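Local atomic coordinates of terminal uridylyltransferase 1 (Trypanosoma brucei, PDB entry 5HZD), a protein that adds uridines to the 3' ends of guide RNAs, ribosomal RNAs and some mRNAs for mitochondrial RNA editing, using UTP and a divalent metal ion. Residues Ala127-Val131 against Asp132-Arg136. Residues are numbered along the deposited sequence; the frame is centred on the assembly and turned at random.
Sequences AVVDV and DAMER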
loop_
_atom_site.group_PDB
_atom_site.type_symbol
_atom_site.label_atom_id
_atom_site.label_comp_id
_atom_site.label_asym_id
_atom_site.label_seq_id
_atom_site.Cartn_x
_atom_site.Cartn_y
_atom_site.Cartn_z
ATOM N N ALA A 127 -1.902 10.461 -3.730
ATOM C CA ALA A 127 -3.196 11.126 -3.536
ATOM C C ALA A 127 -3.051 12.585 -3.944
ATOM O O ALA A 127 -2.096 13.243 -3.549
ATOM C CB ALA A 127 -3.586 11.090 -2.049
ATOM N N VAL A 128 -4.006 13.100 -4.706
ATOM C CA VAL A 128 -3.963 14.497 -5.167
ATOM C C VAL A 128 -5.082 15.247 -4.453
ATOM O O VAL A 128 -6.254 14.964 -4.678
ATOM C CB VAL A 128 -4.210 14.532 -6.698
ATOM C CG1 VAL A 128 -4.299 15.991 -7.216
ATOM C CG2 VAL A 128 -3.090 13.746 -7.427
ATOM N N VAL A 129 -4.733 16.208 -3.595
ATOM C CA VAL A 129 -5.695 16.846 -2.710
ATOM C C VAL A 129 -5.388 18.335 -2.592
ATOM O O VAL A 129 -4.214 18.728 -2.403
ATOM C CB VAL A 129 -5.613 16.254 -1.269
ATOM C CG1 VAL A 129 -6.647 16.933 -0.343
ATOM C CG2 VAL A 129 -5.834 14.732 -1.312
ATOM N N ASP A 130 -6.448 19.138 -2.688
ATOM C CA ASP A 130 -6.440 20.560 -2.354
ATOM C C ASP A 130 -6.937 20.630 -0.921
ATOM O O ASP A 130 -8.140 20.448 -0.656
ATOM C CB ASP A 130 -7.402 21.292 -3.312
ATOM C CG ASP A 130 -7.612 22.776 -2.977
ATOM O OD1 ASP A 130 -7.315 23.240 -1.849
ATOM O OD2 ASP A 130 -8.167 23.502 -3.846
ATOM N N VAL A 131 -6.006 20.909 -0.017
ATOM C CA VAL A 131 -6.284 20.868 1.423
ATOM C C VAL A 131 -7.300 21.928 1.849
ATOM O O VAL A 131 -8.218 21.607 2.617
ATOM C CB VAL A 131 -4.992 20.957 2.217
ATOM C CG1 VAL A 131 -5.273 21.114 3.734
ATOM C CG2 VAL A 131 -4.163 19.702 1.961
ATOM N N ASP A 132 -7.166 23.158 1.351
ATOM C CA ASP A 132 -8.158 24.205 1.603
ATOM C C ASP A 132 -9.552 23.712 1.219
ATOM O O ASP A 132 -10.511 23.866 1.987
ATOM C CB ASP A 132 -7.854 25.463 0.780
ATOM C CG ASP A 132 -6.715 26.272 1.339
ATOM O OD1 ASP A 132 -6.244 25.943 2.448
ATOM O OD2 ASP A 132 -6.304 27.262 0.677
ATOM N N ALA A 133 -9.664 23.119 0.030
ATOM C CA ALA A 133 -10.972 22.671 -0.447
ATOM C C ALA A 133 -11.507 21.538 0.416
ATOM O O ALA A 133 -12.702 21.527 0.745
ATOM C CB ALA A 133 -10.904 22.231 -1.905
ATOM N N MET A 134 -10.631 20.615 0.803
ATOM C CA MET A 134 -11.030 19.510 1.661
ATOM C C MET A 134 -11.603 20.059 2.965
ATOM O O MET A 134 -12.623 19.579 3.462
ATOM C CB MET A 134 -9.835 18.611 1.961
ATOM C CG MET A 134 -10.094 17.589 3.047
ATOM S SD MET A 134 -8.730 16.434 3.089
ATOM C CE MET A 134 -8.986 15.570 4.646
ATOM N N GLU A 135 -10.957 21.092 3.508
ATOM C CA GLU A 135 -11.429 21.694 4.756
ATOM C C GLU A 135 -12.814 22.340 4.622
ATOM O O GLU A 135 -13.596 22.341 5.588
ATOM C CB GLU A 135 -10.393 22.668 5.315
ATOM C CG GLU A 135 -9.101 21.941 5.774
ATOM C CD GLU A 135 -9.327 21.087 7.008
ATOM O OE1 GLU A 135 -9.783 21.647 8.030
ATOM O OE2 GLU A 135 -9.061 19.866 6.962
ATOM N N ARG A 136 -13.128 22.871 3.435
ATOM C CA ARG A 136 -14.447 23.459 3.199
ATOM C C ARG A 136 -15.490 22.405 2.865
ATOM O O ARG A 136 -16.657 22.743 2.668
ATOM C CB ARG A 136 -14.429 24.467 2.041
ATOM C CG ARG A 136 -13.361 25.529 2.114
ATOM C CD ARG A 136 -13.558 26.557 1.023
ATOM N NE ARG A 136 -13.624 25.998 -0.332
ATOM C CZ ARG A 136 -12.579 25.916 -1.150
ATOM N NH1 ARG A 136 -11.384 26.322 -0.738
ATOM N NH2 ARG A 136 -12.719 25.415 -2.368
HETATM O O HOH W 1 -5.128 24.143 -0.468
#
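Asp130 caps the short helix 131-135 with its carboxylate, taking the amide of Ala133 on OD1 (N to OD1, 3.0 Å) in an almost straight bond. Its CG stands anti to the backbone N (chi1 174°), which sets the carboxylate beside the carbonyl carbon, within reach of the first-turn amides. The carboxylate does not meet the amide edge-on: Ala133 N arrives 68° out of its plane, and the methyl of Ala133 lies over the same face of the carboxylate, CB 3.5 Å from Asp130 CG. The amide of Asp132 sits near the same oxygen at a poor angle and is served by a water instead, which accepts from Asp132 N and donates to Asp130 OD1 (water to OD1, 2.7 Å). OD1 thus receives two hydrogen bonds, while OD2 is held by His101, so the whole carboxylate is fixed at both ends. A negative group here would probably also suit the partial positive charge of the helix start.

Behind the cap, the carbonyl of Asp130 accepts from Met134 N in the carbonyl plane (O to N, 2.9 Å), and Val131 O takes Glu135 N in the next helical bond. Glu135 CG lies 3.3 Å from Val131 O; beyond it the chain bends at chi2, and OE2 bonds to Ser364 OG. Asp132 points its carboxylate outward to a salt bridge with Lys103. This is a classic Asp N-cap, joining strand 124-129 of the nucleotidyltransferase palm, which includes the putative metal ligand Asp125, to the helix that follows it.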